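Hypothetical protein YfiH (Bacillus licheniformis, PDB 6DZD) probably cleaves purine nucleosides with phosphate, releasing the free base and ribose 1-phosphate, and may also deaminate adenosine. Local coordinates at residues T155-V164 and V228-I238; F137-A148 and M163-S173. All coordinates share one frame; numbering follows the deposited sequence.

Contact 1: T155-V164 and V228-I238; sequences TALGIAASMV and VNRQLLVHAGI
Asn229, in the first turns of helix 225-236, meets Thr155 of the short helix 152-157 through their polar ends. The Asn229 carboxamide sends ND2 to Thr155 OG1 at 3.0 Å, nearly in the amide plane and with an N-H...O angle of 160°. Each has a second bond: Thr155 OG1 to the carbonyl of Gly151, just before helix 152-157, and ND2 to that of Leu225, one turn back in its own helix. The amide is thereby fixed in rotation, and Asn229 OD1 lies 3.6 Å from Ala160 CB. Thr155 CG2, anti to the backbone N, packs against Val228 CG1 at 3.6 Å while also lying alongside the amide.

Leu232 CD1 packs against the Thr155 carbonyl and Gly158, where a Schellman motif separates helices 152-157 and 159-169. Further along, small residues let the backbones come close. Ala236 CB turns toward the other helix and meets the flank of Ala161, 4.2 Å from Ala161 CB. Leu233 lays CD2 beside Ala160 CB at 4.1 Å. Val164 closes the row: CG1 rests on the Ala236 carbonyl oxygen at 3.6 Å, while CG2 reaches CD1 of Ile238 at 3.7 Å, just past the Schellman turn at Gly237.

Helices 159-164 and 228-236 run nearly parallel, 8.4 Å apart and crossing at -27°. Behind them lies the mixed sheet: Leu233 and Val164 touch Phe137 of strand 133-139, Asn229 touches Ala150 of strand 144-150, and Ile238 packs on Ile243 of strand 243-245.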
loop_
_atom_site.group_PDB
_atom_site.type_symbol
_atom_site.label_atom_id
_atom_site.label_comp_id
_atom_site.label_asym_id
_atom_site.label_seq_id
_atom_site.Cartn_x
_atom_site.Cartn_y
_atom_site.Cartn_z
ATOM N N THR A 155 -6.980 8.578 2.554
ATOM C CA THR A 155 -8.231 7.936 2.921
ATOM C C THR A 155 -9.373 8.934 2.851
ATOM O O THR A 155 -10.393 8.679 2.200
ATOM C CB THR A 155 -8.097 7.292 4.300
ATOM O OG1 THR A 155 -7.069 6.291 4.223
ATOM C CG2 THR A 155 -9.419 6.627 4.725
ATOM N N ALA A 156 -9.188 10.107 3.458
ATOM C CA ALA A 156 -10.204 11.146 3.357
ATOM C C ALA A 156 -10.452 11.550 1.904
ATOM O O ALA A 156 -11.572 11.908 1.547
ATOM C CB ALA A 156 -9.784 12.354 4.201
ATOM N N LEU A 157 -9.437 11.469 1.042
ATOM C CA LEU A 157 -9.638 11.795 -0.364
ATOM C C LEU A 157 -10.360 10.694 -1.118
ATOM O O LEU A 157 -10.889 10.957 -2.206
ATOM C CB LEU A 157 -8.303 12.067 -1.053
ATOM C CG LEU A 157 -7.683 13.434 -0.750
ATOM C CD1 LEU A 157 -6.201 13.478 -1.160
ATOM C CD2 LEU A 157 -8.464 14.569 -1.392
ATOM N N GLY A 158 -10.407 9.485 -0.563
ATOM C CA GLY A 158 -11.028 8.364 -1.243
ATOM C C GLY A 158 -10.198 7.845 -2.398
ATOM O O GLY A 158 -10.759 7.434 -3.424
ATOM N N ILE A 159 -8.870 7.823 -2.249
ATOM C CA ILE A 159 -8.030 7.313 -3.326
ATOM C C ILE A 159 -8.379 5.863 -3.661
ATOM O O ILE A 159 -8.235 5.441 -4.816
ATOM C CB ILE A 159 -6.544 7.456 -2.955
ATOM C CG1 ILE A 159 -5.658 7.148 -4.165
ATOM C CG2 ILE A 159 -6.206 6.539 -1.820
ATOM C CD1 ILE A 159 -4.153 7.176 -3.861
ATOM N N ALA A 160 -8.854 5.082 -2.677
ATOM C CA ALA A 160 -9.228 3.698 -2.957
ATOM C C ALA A 160 -10.470 3.620 -3.841
ATOM O O ALA A 160 -10.551 2.767 -4.734
ATOM C CB ALA A 160 -9.434 2.928 -1.653
ATOM N N ALA A 161 -11.444 4.509 -3.629
ATOM C CA ALA A 161 -12.631 4.473 -4.469
ATOM C C ALA A 161 -12.334 4.985 -5.869
ATOM O O ALA A 161 -12.989 4.564 -6.831
ATOM C CB ALA A 161 -13.759 5.280 -3.832
ATOM N N SER A 162 -11.351 5.883 -6.010
ATOM C CA SER A 162 -10.983 6.366 -7.334
ATOM C C SER A 162 -10.366 5.262 -8.177
ATOM O O SER A 162 -10.566 5.214 -9.391
ATOM C CB SER A 162 -10.006 7.532 -7.217
ATOM O OG SER A 162 -10.656 8.706 -6.781
ATOM N N MET A 163 -9.626 4.357 -7.556
ATOM C CA MET A 163 -9.091 3.246 -8.327
ATOM C C MET A 163 -10.216 2.453 -8.958
ATOM O O MET A 163 -10.143 2.092 -10.137
ATOM C CB MET A 163 -8.227 2.339 -7.451
ATOM C CG MET A 163 -7.522 1.295 -8.284
ATOM S SD MET A 163 -6.235 2.037 -9.315
ATOM C CE MET A 163 -4.950 2.310 -8.070
ATOM N N VAL A 164 -11.265 2.166 -8.178
ATOM C CA VAL A 164 -12.388 1.389 -8.686
ATOM C C VAL A 164 -13.159 2.188 -9.729
ATOM O O VAL A 164 -13.576 1.646 -10.761
ATOM C CB VAL A 164 -13.298 0.943 -7.530
ATOM C CG1 VAL A 164 -14.501 0.227 -8.071
ATOM C CG2 VAL A 164 -12.539 0.073 -6.546
ATOM N N VAL A 228 -12.230 2.253 7.016
ATOM C CA VAL A 228 -12.753 3.288 6.143
ATOM C C VAL A 228 -12.459 2.936 4.700
ATOM O O VAL A 228 -13.295 3.136 3.813
ATOM C CB VAL A 228 -12.165 4.657 6.510
ATOM C CG1 VAL A 228 -12.802 5.735 5.659
ATOM C CG2 VAL A 228 -12.343 4.933 7.987
ATOM N N ASN A 229 -11.259 2.425 4.435
ATOM C CA ASN A 229 -10.947 2.020 3.075
ATOM C C ASN A 229 -11.790 0.822 2.647
ATOM O O ASN A 229 -12.321 0.803 1.529
ATOM C CB ASN A 229 -9.457 1.742 2.944
ATOM C CG ASN A 229 -8.654 3.012 2.828
ATOM O OD1 ASN A 229 -8.552 3.599 1.752
ATOM N ND2 ASN A 229 -8.099 3.463 3.938
ATOM N N ARG A 230 -11.956 -0.172 3.519
ATOM C CA ARG A 230 -12.849 -1.267 3.165
ATOM C C ARG A 230 -14.246 -0.747 2.865
ATOM O O ARG A 230 -14.890 -1.188 1.906
ATOM C CB ARG A 230 -12.892 -2.310 4.270
ATOM C CG ARG A 230 -13.644 -3.550 3.866
ATOM C CD ARG A 230 -14.197 -4.282 5.094
ATOM N NE ARG A 230 -15.272 -3.537 5.740
ATOM C CZ ARG A 230 -16.521 -3.512 5.281
ATOM N NH1 ARG A 230 -17.457 -2.813 5.907
ATOM N NH2 ARG A 230 -16.829 -4.189 4.181
ATOM N N GLN A 231 -14.716 0.216 3.654
ATOM C CA GLN A 231 -16.022 0.802 3.391
ATOM C C GLN A 231 -16.035 1.502 2.045
ATOM O O GLN A 231 -17.024 1.426 1.309
ATOM C CB GLN A 231 -16.406 1.765 4.513
ATOM C CG GLN A 231 -16.874 1.084 5.784
ATOM C CD GLN A 231 -17.504 2.043 6.780
ATOM O OE1 GLN A 231 -18.236 2.959 6.405
ATOM N NE2 GLN A 231 -17.245 1.814 8.063
ATOM N N LEU A 232 -14.926 2.147 1.681
ATOM C CA LEU A 232 -14.889 2.877 0.426
ATOM C C LEU A 232 -14.880 1.949 -0.782
ATOM O O LEU A 232 -15.456 2.294 -1.821
ATOM C CB LEU A 232 -13.670 3.780 0.402
ATOM C CG LEU A 232 -13.840 5.011 1.283
ATOM C CD1 LEU A 232 -12.463 5.577 1.623
ATOM C CD2 LEU A 232 -14.738 6.040 0.596
ATOM N N LEU A 233 -14.272 0.759 -0.651
ATOM C CA LEU A 233 -14.321 -0.239 -1.720
ATOM C C LEU A 233 -15.737 -0.773 -1.912
ATOM O O LEU A 233 -16.225 -0.858 -3.046
ATOM C CB LEU A 233 -13.358 -1.386 -1.413
ATOM C CG LEU A 233 -11.873 -1.024 -1.315
ATOM C CD1 LEU A 233 -11.014 -2.201 -0.826
ATOM C CD2 LEU A 233 -11.365 -0.514 -2.644
ATOM N N VAL A 234 -16.420 -1.117 -0.813
ATOM C CA VAL A 234 -17.784 -1.627 -0.911
ATOM C C VAL A 234 -18.693 -0.560 -1.507
ATOM O O VAL A 234 -19.555 -0.843 -2.353
ATOM C CB VAL A 234 -18.292 -2.082 0.468
ATOM C CG1 VAL A 234 -19.740 -2.559 0.374
ATOM C CG2 VAL A 234 -17.391 -3.165 1.058
ATOM N N HIS A 235 -18.516 0.684 -1.058
ATOM C CA HIS A 235 -19.221 1.808 -1.651
ATOM C C HIS A 235 -18.921 1.892 -3.137
ATOM O O HIS A 235 -19.823 2.122 -3.949
ATOM C CB HIS A 235 -18.802 3.085 -0.929
ATOM C CG HIS A 235 -19.439 4.333 -1.452
ATOM N ND1 HIS A 235 -20.733 4.695 -1.142
ATOM C CD2 HIS A 235 -18.941 5.326 -2.225
ATOM C CE1 HIS A 235 -21.013 5.847 -1.722
ATOM N NE2 HIS A 235 -19.941 6.254 -2.377
ATOM N N ALA A 236 -17.670 1.651 -3.520
ATOM C CA ALA A 236 -17.308 1.787 -4.919
ATOM C C ALA A 236 -17.890 0.682 -5.789
ATOM O O ALA A 236 -17.876 0.813 -7.016
ATOM C CB ALA A 236 -15.797 1.825 -5.062
ATOM N N GLY A 237 -18.370 -0.408 -5.201
ATOM C CA GLY A 237 -18.963 -1.476 -5.981
ATOM C C GLY A 237 -18.261 -2.800 -5.829
ATOM O O GLY A 237 -18.659 -3.781 -6.470
ATOM N N ILE A 238 -17.208 -2.889 -5.046
ATOM C CA ILE A 238 -16.575 -4.190 -4.854
ATOM C C ILE A 238 -17.399 -4.974 -3.838
ATOM O O ILE A 238 -17.702 -4.436 -2.758
ATOM C CB ILE A 238 -15.136 -4.024 -4.388
ATOM C CG1 ILE A 238 -14.302 -3.353 -5.474
ATOM C CG2 ILE A 238 -14.555 -5.358 -4.060
ATOM C CD1 ILE A 238 -12.836 -3.302 -5.132
#

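Contact 2: F137-A148 and M163-S173; sequences FYDPVRSLVGIA and MVDMWIRREGS
The indole of Trp167 is driven edge-first into the hairpin formed by strands 133-139 and 144-150. Leu144 covers one face, its CB 3.6 Å from the centroid of the six-membered ring, with CD1 farther toward the rim; Met163 CG lies over the opposite face, offset toward the rim. At the ring's edge, near its plane, are the carbonyl oxygen of Phe137 and the backbone of Val145 and Gly146, with Trp167 CH2 3.4 Å from Phe137 O. Glycine at 146 brings no side chain to this edge. The Phe137 ring is covered by the same methionine: Met163 CG stands 3.5 Å from its centroid, almost on the ring normal, and SD sits above that face at a distance, a Met-aromatic contact. The bend of the methionine chain at chi2 and chi3 carries its CE on to Ile147 O. Val164 CG2 meets the edge of Phe137.

At the hairpin's turn the contact becomes polar. Ser173 OG donates to the anti lone pair of Asp139 OD2 at 2.7 Å. The other oxygen, OD1, accepts from Val141 N at 2.8 Å and from Arg142 N at 3.1 Å, both from one face of the carboxylate, in an Asx turn and motif next to the G1 bulge at Ser143 and Leu144. Leu144 CD1 lies against Glu171 CB at 3.7 Å; the glutamate's OE1 pairs with Lys93 and Tyr117, and Tyr117 also meets Trp167 edge-to-face.

Of the three bonds to Asp139, two shape the turn and the third, from Ser173, ties it to the segment after the helix; together they would probably stabilise its buried negative charge. Below it, dispersion and CH-pi contacts around two aromatic rings hold helix 163-169 to the sheet.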
loop_
_atom_site.group_PDB
_atom_site.type_symbol
_atom_site.label_atom_id
_atom_site.label_comp_id
_atom_site.label_asym_id
_atom_site.label_seq_id
_atom_site.Cartn_x
_atom_site.Cartn_y
_atom_site.Cartn_z
ATOM N N PHE A 137 -5.472 -4.276 -5.869
ATOM C CA PHE A 137 -6.626 -4.358 -6.749
ATOM C C PHE A 137 -6.309 -5.349 -7.848
ATOM O O PHE A 137 -5.269 -5.239 -8.497
ATOM C CB PHE A 137 -6.961 -3.004 -7.378
ATOM C CG PHE A 137 -7.254 -1.917 -6.392
ATOM C CD1 PHE A 137 -6.214 -1.224 -5.775
ATOM C CD2 PHE A 137 -8.563 -1.557 -6.117
ATOM C CE1 PHE A 137 -6.486 -0.203 -4.884
ATOM C CE2 PHE A 137 -8.857 -0.547 -5.245
ATOM C CZ PHE A 137 -7.824 0.137 -4.623
ATOM N N TYR A 138 -7.228 -6.268 -8.104
ATOM C CA TYR A 138 -7.019 -7.241 -9.161
ATOM C C TYR A 138 -8.340 -7.542 -9.842
ATOM O O TYR A 138 -9.311 -7.913 -9.176
ATOM C CB TYR A 138 -6.393 -8.513 -8.597
ATOM C CG TYR A 138 -6.230 -9.594 -9.620
ATOM C CD1 TYR A 138 -5.898 -9.297 -10.946
ATOM C CD2 TYR A 138 -6.403 -10.921 -9.268
ATOM C CE1 TYR A 138 -5.749 -10.304 -11.878
ATOM C CE2 TYR A 138 -6.257 -11.930 -10.198
ATOM C CZ TYR A 138 -5.930 -11.619 -11.488
ATOM O OH TYR A 138 -5.780 -12.635 -12.377
ATOM N N ASP A 139 -8.377 -7.355 -11.162
ATOM C CA ASP A 139 -9.508 -7.767 -11.990
ATOM C C ASP A 139 -9.079 -8.932 -12.874
ATOM O O ASP A 139 -8.391 -8.726 -13.883
ATOM C CB ASP A 139 -10.010 -6.598 -12.841
ATOM C CG ASP A 139 -11.260 -6.942 -13.645
ATOM O OD1 ASP A 139 -11.561 -8.134 -13.846
ATOM O OD2 ASP A 139 -11.942 -6.000 -14.094
ATOM N N PRO A 140 -9.479 -10.161 -12.570
ATOM C CA PRO A 140 -9.037 -11.288 -13.400
ATOM C C PRO A 140 -9.690 -11.322 -14.755
ATOM O O PRO A 140 -9.164 -11.986 -15.650
ATOM C CB PRO A 140 -9.409 -12.513 -12.564
ATOM C CG PRO A 140 -10.460 -12.049 -11.617
ATOM C CD PRO A 140 -10.381 -10.565 -11.481
ATOM N N VAL A 141 -10.822 -10.641 -14.935
ATOM C CA VAL A 141 -11.476 -10.576 -16.241
ATOM C C VAL A 141 -10.708 -9.647 -17.176
ATOM O O VAL A 141 -10.373 -10.022 -18.307
ATOM C CB VAL A 141 -12.941 -10.138 -16.086
ATOM C CG1 VAL A 141 -13.593 -10.059 -17.430
ATOM C CG2 VAL A 141 -13.675 -11.101 -15.204
ATOM N N ARG A 142 -10.460 -8.404 -16.736
ATOM C CA ARG A 142 -9.741 -7.408 -17.532
ATOM C C ARG A 142 -8.222 -7.543 -17.425
ATOM O O ARG A 142 -7.502 -6.904 -18.209
ATOM C CB ARG A 142 -10.139 -5.980 -17.112
ATOM C CG ARG A 142 -11.609 -5.591 -17.317
ATOM C CD ARG A 142 -11.946 -5.293 -18.763
ATOM N NE ARG A 142 -12.220 -6.519 -19.506
ATOM C CZ ARG A 142 -11.553 -6.889 -20.594
ATOM N NH1 ARG A 142 -10.583 -6.108 -21.051
ATOM N NH2 ARG A 142 -11.840 -8.036 -21.221
ATOM N N SER A 143 -7.737 -8.364 -16.483
ATOM C CA SER A 143 -6.310 -8.567 -16.218
ATOM C C SER A 143 -5.628 -7.251 -15.856
ATOM O O SER A 143 -4.649 -6.824 -16.485
ATOM C CB SER A 143 -5.613 -9.249 -17.392
ATOM O OG SER A 143 -5.902 -10.628 -17.323
ATOM N N LEU A 144 -6.170 -6.624 -14.815
ATOM C CA LEU A 144 -5.652 -5.390 -14.262
ATOM C C LEU A 144 -5.142 -5.650 -12.855
ATOM O O LEU A 144 -5.795 -6.334 -12.056
ATOM C CB LEU A 144 -6.721 -4.303 -14.208
ATOM C CG LEU A 144 -7.171 -3.673 -15.526
ATOM C CD1 LEU A 144 -8.438 -2.841 -15.285
ATOM C CD2 LEU A 144 -6.064 -2.829 -16.142
ATOM N N VAL A 145 -3.986 -5.085 -12.556
ATOM C CA VAL A 145 -3.440 -5.105 -11.212
ATOM C C VAL A 145 -3.200 -3.654 -10.810
ATOM O O VAL A 145 -2.858 -2.808 -11.646
ATOM C CB VAL A 145 -2.145 -5.954 -11.125
ATOM C CG1 VAL A 145 -2.446 -7.409 -11.369
ATOM C CG2 VAL A 145 -1.091 -5.473 -12.116
ATOM N N GLY A 146 -3.418 -3.357 -9.534
ATOM C CA GLY A 146 -3.219 -2.005 -9.056
ATOM C C GLY A 146 -2.844 -1.979 -7.593
ATOM O O GLY A 146 -3.095 -2.930 -6.849
ATOM N N ILE A 147 -2.224 -0.873 -7.185
ATOM C CA ILE A 147 -1.924 -0.640 -5.777
ATOM C C ILE A 147 -2.101 0.837 -5.471
ATOM O O ILE A 147 -1.806 1.705 -6.298
ATOM C CB ILE A 147 -0.496 -1.096 -5.367
ATOM C CG1 ILE A 147 0.573 -0.448 -6.258
ATOM C CG2 ILE A 147 -0.377 -2.653 -5.345
ATOM C CD1 ILE A 147 1.981 -0.774 -5.822
ATOM N N ALA A 148 -2.567 1.116 -4.258
ATOM C CA ALA A 148 -2.758 2.474 -3.793
ATOM C C ALA A 148 -2.255 2.631 -2.357
ATOM O O ALA A 148 -2.411 1.738 -1.511
ATOM C CB ALA A 148 -4.224 2.867 -3.904
ATOM N N MET A 163 -9.626 4.357 -7.556
ATOM C CA MET A 163 -9.091 3.246 -8.327
ATOM C C MET A 163 -10.216 2.453 -8.958
ATOM O O MET A 163 -10.143 2.092 -10.137
ATOM C CB MET A 163 -8.227 2.339 -7.451
ATOM C CG MET A 163 -7.522 1.295 -8.284
ATOM S SD MET A 163 -6.235 2.037 -9.315
ATOM C CE MET A 163 -4.950 2.310 -8.070
ATOM N N VAL A 164 -11.265 2.166 -8.178
ATOM C CA VAL A 164 -12.388 1.389 -8.686
ATOM C C VAL A 164 -13.159 2.188 -9.729
ATOM O O VAL A 164 -13.576 1.646 -10.761
ATOM C CB VAL A 164 -13.298 0.943 -7.530
ATOM C CG1 VAL A 164 -14.501 0.227 -8.071
ATOM C CG2 VAL A 164 -12.539 0.073 -6.546
ATOM N N ASP A 165 -13.355 3.489 -9.488
ATOM C CA ASP A 165 -14.048 4.317 -10.472
ATOM C C ASP A 165 -13.239 4.418 -11.766
ATOM O O ASP A 165 -13.809 4.486 -12.864
ATOM C CB ASP A 165 -14.358 5.698 -9.877
ATOM C CG ASP A 165 -15.437 6.446 -10.667
ATOM O OD1 ASP A 165 -16.562 5.894 -10.843
ATOM O OD2 ASP A 165 -15.159 7.585 -11.135
ATOM N N MET A 166 -11.903 4.448 -11.648
ATOM C CA MET A 166 -11.022 4.491 -12.813
ATOM C C MET A 166 -11.051 3.181 -13.587
ATOM O O MET A 166 -10.945 3.191 -14.817
ATOM C CB MET A 166 -9.592 4.829 -12.392
ATOM C CG MET A 166 -8.824 5.652 -13.388
ATOM S SD MET A 166 -7.562 6.683 -12.582
ATOM C CE MET A 166 -8.398 8.270 -12.483
ATOM N N TRP A 167 -11.144 2.041 -12.899
ATOM C CA TRP A 167 -11.239 0.778 -13.634
ATOM C C TRP A 167 -12.604 0.635 -14.295
ATOM O O TRP A 167 -12.726 0.055 -15.384
ATOM C CB TRP A 167 -10.962 -0.412 -12.713
ATOM C CG TRP A 167 -9.508 -0.545 -12.354
ATOM C CD1 TRP A 167 -8.535 0.405 -12.492
ATOM C CD2 TRP A 167 -8.878 -1.680 -11.788
ATOM N NE1 TRP A 167 -7.336 -0.077 -12.053
ATOM C CE2 TRP A 167 -7.518 -1.360 -11.616
ATOM C CE3 TRP A 167 -9.327 -2.948 -11.418
ATOM C CZ2 TRP A 167 -6.603 -2.260 -11.087
ATOM C CZ3 TRP A 167 -8.425 -3.835 -10.886
ATOM C CH2 TRP A 167 -7.070 -3.487 -10.726
ATOM N N ILE A 168 -13.646 1.130 -13.627
ATOM C CA ILE A 168 -14.984 1.050 -14.181
ATOM C C ILE A 168 -15.122 1.997 -15.353
ATOM O O ILE A 168 -15.655 1.623 -16.404
ATOM C CB ILE A 168 -16.036 1.328 -13.096
ATOM C CG1 ILE A 168 -16.106 0.150 -12.131
ATOM C CG2 ILE A 168 -17.390 1.545 -13.719
ATOM C CD1 ILE A 168 -16.976 0.417 -10.947
ATOM N N ARG A 169 -14.632 3.230 -15.211
ATOM C CA ARG A 169 -14.931 4.232 -16.232
ATOM C C ARG A 169 -13.917 4.271 -17.372
ATOM O O ARG A 169 -14.299 4.503 -18.517
ATOM C CB ARG A 169 -15.053 5.623 -15.593
ATOM C CG ARG A 169 -16.236 5.760 -14.618
ATOM C CD ARG A 169 -16.339 7.146 -13.995
ATOM N NE ARG A 169 -17.482 7.883 -14.560
ATOM C CZ ARG A 169 -18.698 7.948 -14.010
ATOM N NH1 ARG A 169 -18.971 7.318 -12.861
ATOM N NH2 ARG A 169 -19.651 8.629 -14.621
ATOM N N ARG A 170 -12.633 4.067 -17.103
ATOM C CA ARG A 170 -11.653 4.090 -18.184
ATOM C C ARG A 170 -11.369 2.712 -18.756
ATOM O O ARG A 170 -11.057 2.604 -19.949
ATOM C CB ARG A 170 -10.313 4.670 -17.717
ATOM C CG ARG A 170 -10.127 6.154 -17.888
ATOM C CD ARG A 170 -10.408 6.878 -16.582
ATOM N NE ARG A 170 -9.502 8.000 -16.347
ATOM C CZ ARG A 170 -9.757 8.997 -15.502
ATOM N NH1 ARG A 170 -8.868 9.974 -15.347
ATOM N NH2 ARG A 170 -10.908 9.018 -14.819
ATOM N N GLU A 171 -11.498 1.654 -17.950
ATOM C CA GLU A 171 -11.052 0.332 -18.369
ATOM C C GLU A 171 -12.180 -0.648 -18.639
ATOM O O GLU A 171 -11.903 -1.743 -19.137
ATOM C CB GLU A 171 -10.123 -0.280 -17.308
ATOM C CG GLU A 171 -9.015 0.654 -16.850
ATOM C CD GLU A 171 -8.004 0.967 -17.951
ATOM O OE1 GLU A 171 -7.536 2.119 -18.046
ATOM O OE2 GLU A 171 -7.666 0.045 -18.710
ATOM N N GLY A 172 -13.434 -0.279 -18.374
ATOM C CA GLY A 172 -14.528 -1.193 -18.619
ATOM C C GLY A 172 -14.637 -2.332 -17.638
ATOM O O GLY A 172 -15.225 -3.367 -17.968
ATOM N N SER A 173 -14.109 -2.170 -16.430
ATOM C CA SER A 173 -14.268 -3.223 -15.441
ATOM C C SER A 173 -15.725 -3.314 -14.999
ATOM O O SER A 173 -16.457 -2.319 -14.937
ATOM C CB SER A 173 -13.378 -2.993 -14.204
ATOM O OG SER A 173 -11.997 -3.279 -14.445
#

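In the fold
Contacts 1 and 2 lie with their centres about 13 Å apart and share helix 159-169; Met163 and Val164 fall in both ranges, but only Val164 takes part in both contacts. Along the chain their segments alternate: hairpin 137-148, then 155-164 and 163-173 on the following helices, and finally 228-238. Helices 159-169 and 225-236 lie side by side against one six-stranded mixed sheet, and the packing at Phe137 links both to it, Leu233 CD2 lying 3.6 Å from Phe137 CE2. Contact 2 packs the helix on the hairpin that precedes it, while contact 1 brings in a helix from 64 residues later. Neither contact includes the zinc-binding cysteines.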